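Local coordinates for putative endonuclease/exonuclease/phosphatase family protein (Bacteroides vulgatus ATCC 8482, PDB 3G6S) that probably acts as a nuclease of the DNase I-like endonuclease/exonuclease/phosphatase superfamily, cleaving phosphodiester bonds, though its substrate is not established, at residues K87-L98 with V115-K126. Sequence-based numbering, arbitrary orientation.
Sequences KYEVLDSNTFWL and VRIATWAKFKDK
With CG held between backbone N and carbonyl carbon in both W120 (chi1 63°) and F96 (chi1 57°), each ring folds back over the opposite strand. The W120 indole lies across S93 and N94: S93 CA stands 3.9 Å from the centroid of its six-membered ring, a CH-pi contact over the face. D92 OD2 meets W120 CH2 at the ring edge, 3.2 Å away. At the other end of the indole, a water accepts from W120 NE1 and from N94 ND2 (2.6 Å). Replacing W120 with alanine removes the indole, which would probably uncover the S93-N94 backbone and leave the water without that donor. A118 CB lies over one face of the F96 ring in a CH-pi contact, F96 CZ to A118 CB 3.5 Å. On the reverse face, I117 CG2 sits 3.4 Å from the centroid of the five-membered ring of W97. Segments 92-97 and 117-125 run antiparallel (174°), W120 N donating to N94 O. A classic beta bulge sets two residues against K122: L91 N donates to K122 O, and K122 N to D92 O. A long E89 OE1 to K124 NZ salt bridge (3.4 Å) joins side chains. Strand 88-97 thus edges one sheet of the two-sheet DNase I-like fold, held by paired amides and apolar packing on both faces, with polar and charged side chains interspersed around W120.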
loop_
_atom_site.group_PDB
_atom_site.type_symbol
_atom_site.label_atom_id
_atom_site.label_comp_id
_atom_site.label_asym_id
_atom_site.label_seq_id
_atom_site.Cartn_x
_atom_site.Cartn_y
_atom_site.Cartn_z
ATOM N N LYS A 87 -4.951 15.727 10.465
ATOM C CA LYS A 87 -6.171 14.928 10.506
ATOM C C LYS A 87 -6.101 13.697 11.395
ATOM O O LYS A 87 -7.054 13.397 12.109
ATOM C CB LYS A 87 -6.567 14.472 9.104
ATOM C CG LYS A 87 -7.405 15.446 8.314
ATOM C CD LYS A 87 -8.241 14.646 7.332
ATOM C CE LYS A 87 -9.060 15.513 6.411
ATOM N NZ LYS A 87 -9.916 14.647 5.553
ATOM N N TYR A 88 -4.978 12.989 11.354
ATOM C CA TYR A 88 -4.831 11.767 12.137
ATOM C C TYR A 88 -3.635 11.740 13.075
ATOM O O TYR A 88 -2.573 12.290 12.774
ATOM C CB TYR A 88 -4.732 10.573 11.192
ATOM C CG TYR A 88 -5.732 10.635 10.071
ATOM C CD1 TYR A 88 -7.060 10.258 10.273
ATOM C CD2 TYR A 88 -5.368 11.138 8.825
ATOM C CE1 TYR A 88 -7.999 10.387 9.260
ATOM C CE2 TYR A 88 -6.299 11.275 7.805
ATOM C CZ TYR A 88 -7.611 10.902 8.025
ATOM O OH TYR A 88 -8.542 11.061 7.022
ATOM N N GLU A 89 -3.812 11.082 14.217
ATOM C CA GLU A 89 -2.741 10.943 15.190
ATOM C C GLU A 89 -2.331 9.477 15.220
ATOM O O GLU A 89 -3.173 8.591 15.122
ATOM C CB GLU A 89 -3.221 11.356 16.573
ATOM C CG GLU A 89 -2.119 11.388 17.609
ATOM C CD GLU A 89 -2.664 11.236 19.013
ATOM O OE1 GLU A 89 -3.664 11.917 19.341
ATOM O OE2 GLU A 89 -2.090 10.443 19.793
ATOM N N VAL A 90 -1.035 9.225 15.342
ATOM C CA VAL A 90 -0.527 7.861 15.380
ATOM C C VAL A 90 -0.406 7.388 16.821
ATOM O O VAL A 90 0.451 7.872 17.560
ATOM C CB VAL A 90 0.855 7.764 14.720
ATOM C CG1 VAL A 90 1.424 6.375 14.920
ATOM C CG2 VAL A 90 0.739 8.082 13.242
ATOM N N LEU A 91 -1.260 6.449 17.226
ATOM C CA LEU A 91 -1.204 5.940 18.593
ATOM C C LEU A 91 -0.030 4.980 18.733
ATOM O O LEU A 91 0.653 4.949 19.760
ATOM C CB LEU A 91 -2.504 5.224 18.956
ATOM C CG LEU A 91 -3.744 6.114 19.006
ATOM C CD1 LEU A 91 -4.968 5.255 19.255
ATOM C CD2 LEU A 91 -3.579 7.165 20.094
ATOM N N ASP A 92 0.209 4.209 17.682
ATOM C CA ASP A 92 1.297 3.259 17.684
ATOM C C ASP A 92 1.551 2.808 16.263
ATOM O O ASP A 92 0.670 2.889 15.411
ATOM C CB ASP A 92 0.966 2.065 18.579
ATOM C CG ASP A 92 2.152 1.139 18.767
ATOM O OD1 ASP A 92 3.301 1.601 18.551
ATOM O OD2 ASP A 92 1.937 -0.032 19.148
ATOM N N SER A 93 2.762 2.339 16.005
ATOM C CA SER A 93 3.115 1.907 14.666
ATOM C C SER A 93 4.381 1.081 14.702
ATOM O O SER A 93 5.171 1.176 15.638
ATOM C CB SER A 93 3.337 3.125 13.775
ATOM O OG SER A 93 4.306 3.979 14.341
ATOM N N ASN A 94 4.581 0.274 13.673
ATOM C CA ASN A 94 5.771 -0.546 13.619
ATOM C C ASN A 94 5.856 -1.264 12.280
ATOM O O ASN A 94 5.010 -1.074 11.406
ATOM C CB ASN A 94 5.749 -1.555 14.765
ATOM C CG ASN A 94 7.078 -2.228 14.957
ATOM O OD1 ASN A 94 8.081 -1.564 15.208
ATOM N ND2 ASN A 94 7.102 -3.551 14.827
ATOM N N THR A 95 6.889 -2.077 12.116
ATOM C CA THR A 95 7.064 -2.828 10.887
ATOM C C THR A 95 7.662 -4.192 11.223
ATOM O O THR A 95 8.580 -4.279 12.027
ATOM C CB THR A 95 7.952 -2.031 9.876
ATOM O OG1 THR A 95 8.318 -2.872 8.774
ATOM C CG2 THR A 95 9.194 -1.501 10.551
ATOM N N PHE A 96 7.107 -5.256 10.643
ATOM C CA PHE A 96 7.603 -6.606 10.886
ATOM C C PHE A 96 7.971 -7.278 9.573
ATOM O O PHE A 96 7.539 -6.847 8.503
ATOM C CB PHE A 96 6.559 -7.445 11.634
ATOM C CG PHE A 96 5.236 -7.544 10.934
ATOM C CD1 PHE A 96 5.006 -8.530 9.972
ATOM C CD2 PHE A 96 4.223 -6.634 11.220
ATOM C CE1 PHE A 96 3.787 -8.602 9.301
ATOM C CE2 PHE A 96 3.004 -6.695 10.558
ATOM C CZ PHE A 96 2.784 -7.682 9.595
ATOM N N TRP A 97 8.769 -8.339 9.656
ATOM C CA TRP A 97 9.217 -9.060 8.468
ATOM C C TRP A 97 8.339 -10.246 8.094
ATOM O O TRP A 97 8.024 -11.091 8.932
ATOM C CB TRP A 97 10.676 -9.499 8.658
ATOM C CG TRP A 97 11.617 -8.390 8.364
ATOM C CD1 TRP A 97 12.341 -8.206 7.215
ATOM C CD2 TRP A 97 11.825 -7.218 9.159
ATOM N NE1 TRP A 97 12.976 -6.983 7.243
ATOM C CE2 TRP A 97 12.678 -6.359 8.428
ATOM C CE3 TRP A 97 11.367 -6.807 10.420
ATOM C CZ2 TRP A 97 13.080 -5.113 8.908
ATOM C CZ3 TRP A 97 11.764 -5.563 10.905
ATOM C CH2 TRP A 97 12.618 -4.730 10.146
ATOM N N LEU A 98 7.936 -10.287 6.827
ATOM C CA LEU A 98 7.098 -11.370 6.329
ATOM C C LEU A 98 7.952 -12.633 6.245
ATOM O O LEU A 98 8.519 -12.960 5.199
ATOM C CB LEU A 98 6.517 -11.013 4.948
ATOM C CG LEU A 98 5.682 -9.717 4.858
ATOM C CD1 LEU A 98 5.032 -9.606 3.476
ATOM C CD2 LEU A 98 4.600 -9.716 5.936
ATOM N N VAL A 115 13.761 -10.102 0.589
ATOM C CA VAL A 115 13.216 -9.818 1.911
ATOM C C VAL A 115 11.968 -8.931 1.756
ATOM O O VAL A 115 11.952 -7.994 0.956
ATOM C CB VAL A 115 14.269 -9.108 2.808
ATOM C CG1 VAL A 115 14.787 -7.844 2.128
ATOM C CG2 VAL A 115 13.654 -8.766 4.158
ATOM N N ARG A 116 10.921 -9.238 2.514
ATOM C CA ARG A 116 9.682 -8.473 2.431
ATOM C C ARG A 116 9.215 -7.976 3.802
ATOM O O ARG A 116 9.550 -8.566 4.833
ATOM C CB ARG A 116 8.593 -9.330 1.780
ATOM C CG ARG A 116 8.926 -9.773 0.355
ATOM C CD ARG A 116 9.000 -8.590 -0.604
ATOM N NE ARG A 116 9.667 -8.946 -1.853
ATOM C CZ ARG A 116 9.730 -8.166 -2.929
ATOM N NH1 ARG A 116 9.159 -6.968 -2.923
ATOM N NH2 ARG A 116 10.368 -8.586 -4.017
ATOM N N ILE A 117 8.450 -6.888 3.816
ATOM C CA ILE A 117 7.951 -6.332 5.069
ATOM C C ILE A 117 6.543 -5.759 4.971
ATOM O O ILE A 117 5.979 -5.587 3.883
ATOM C CB ILE A 117 8.836 -5.180 5.584
ATOM C CG1 ILE A 117 8.892 -4.068 4.532
ATOM C CG2 ILE A 117 10.214 -5.693 5.952
ATOM C CD1 ILE A 117 9.669 -2.846 4.964
ATOM N N ALA A 118 5.993 -5.453 6.138
ATOM C CA ALA A 118 4.677 -4.844 6.253
ATOM C C ALA A 118 4.826 -3.768 7.326
ATOM O O ALA A 118 5.402 -4.020 8.377
ATOM C CB ALA A 118 3.645 -5.880 6.681
ATOM N N THR A 119 4.356 -2.562 7.045
ATOM C CA THR A 119 4.424 -1.486 8.026
ATOM C C THR A 119 2.976 -1.184 8.414
ATOM O O THR A 119 2.108 -1.101 7.548
ATOM C CB THR A 119 5.108 -0.217 7.450
ATOM O OG1 THR A 119 6.516 -0.455 7.327
ATOM C CG2 THR A 119 4.889 0.986 8.364
ATOM N N TRP A 120 2.717 -1.059 9.715
ATOM C CA TRP A 120 1.370 -0.789 10.209
ATOM C C TRP A 120 1.329 0.375 11.172
ATOM O O TRP A 120 2.357 0.805 11.689
ATOM C CB TRP A 120 0.789 -2.016 10.920
ATOM C CG TRP A 120 1.543 -2.428 12.149
ATOM C CD1 TRP A 120 2.554 -3.331 12.217
ATOM C CD2 TRP A 120 1.367 -1.916 13.486
ATOM N NE1 TRP A 120 3.024 -3.420 13.509
ATOM C CE2 TRP A 120 2.312 -2.566 14.308
ATOM C CE3 TRP A 120 0.499 -0.978 14.063
ATOM C CZ2 TRP A 120 2.426 -2.305 15.678
ATOM C CZ3 TRP A 120 0.611 -0.715 15.437
ATOM C CH2 TRP A 120 1.571 -1.385 16.226
ATOM N N ALA A 121 0.122 0.860 11.432
ATOM C CA ALA A 121 -0.061 1.972 12.342
ATOM C C ALA A 121 -1.488 2.031 12.847
ATOM O O ALA A 121 -2.442 1.904 12.077
ATOM C CB ALA A 121 0.296 3.270 11.654
ATOM N N LYS A 122 -1.626 2.211 14.154
ATOM C CA LYS A 122 -2.927 2.320 14.786
ATOM C C LYS A 122 -3.221 3.831 14.813
ATOM O O LYS A 122 -2.579 4.591 15.540
ATOM C CB LYS A 122 -2.831 1.728 16.187
ATOM C CG LYS A 122 -4.091 1.754 17.023
ATOM C CD LYS A 122 -3.835 1.071 18.361
ATOM C CE LYS A 122 -5.007 1.237 19.301
ATOM N NZ LYS A 122 -4.682 0.761 20.672
ATOM N N PHE A 123 -4.178 4.257 13.996
ATOM C CA PHE A 123 -4.553 5.667 13.871
ATOM C C PHE A 123 -5.733 6.083 14.717
ATOM O O PHE A 123 -6.445 5.258 15.268
ATOM C CB PHE A 123 -4.909 5.995 12.420
ATOM C CG PHE A 123 -3.727 6.148 11.522
ATOM C CD1 PHE A 123 -2.856 7.219 11.677
ATOM C CD2 PHE A 123 -3.508 5.251 10.482
ATOM C CE1 PHE A 123 -1.784 7.403 10.798
ATOM C CE2 PHE A 123 -2.437 5.428 9.598
ATOM C CZ PHE A 123 -1.574 6.510 9.761
ATOM N N LYS A 124 -5.937 7.386 14.804
ATOM C CA LYS A 124 -7.067 7.932 15.533
ATOM C C LYS A 124 -7.454 9.193 14.812
ATOM O O LYS A 124 -6.604 10.031 14.518
ATOM C CB LYS A 124 -6.719 8.281 16.980
ATOM C CG LYS A 124 -7.945 8.778 17.749
ATOM C CD LYS A 124 -7.662 10.019 18.597
ATOM C CE LYS A 124 -6.880 9.688 19.861
ATOM N NZ LYS A 124 -6.622 10.903 20.675
ATOM N N ASP A 125 -8.734 9.322 14.508
ATOM C CA ASP A 125 -9.209 10.509 13.824
ATOM C C ASP A 125 -9.304 11.595 14.888
ATOM O O ASP A 125 -10.183 11.545 15.748
ATOM C CB ASP A 125 -10.589 10.249 13.217
ATOM C CG ASP A 125 -11.062 11.387 12.344
ATOM O OD1 ASP A 125 -11.091 11.212 11.105
ATOM O OD2 ASP A 125 -11.397 12.462 12.891
ATOM N N LYS A 126 -8.399 12.566 14.841
ATOM C CA LYS A 126 -8.409 13.631 15.831
ATOM C C LYS A 126 -9.510 14.640 15.571
ATOM O O LYS A 126 -9.276 15.841 15.548
ATOM C CB LYS A 126 -7.043 14.330 15.891
ATOM C CG LYS A 126 -6.587 14.917 14.586
ATOM C CD LYS A 126 -5.087 14.765 14.420
ATOM C CE LYS A 126 -4.309 15.397 15.555
ATOM N NZ LYS A 126 -2.851 15.354 15.264
HETATM O O HOH W 1 5.192 -5.337 14.896
#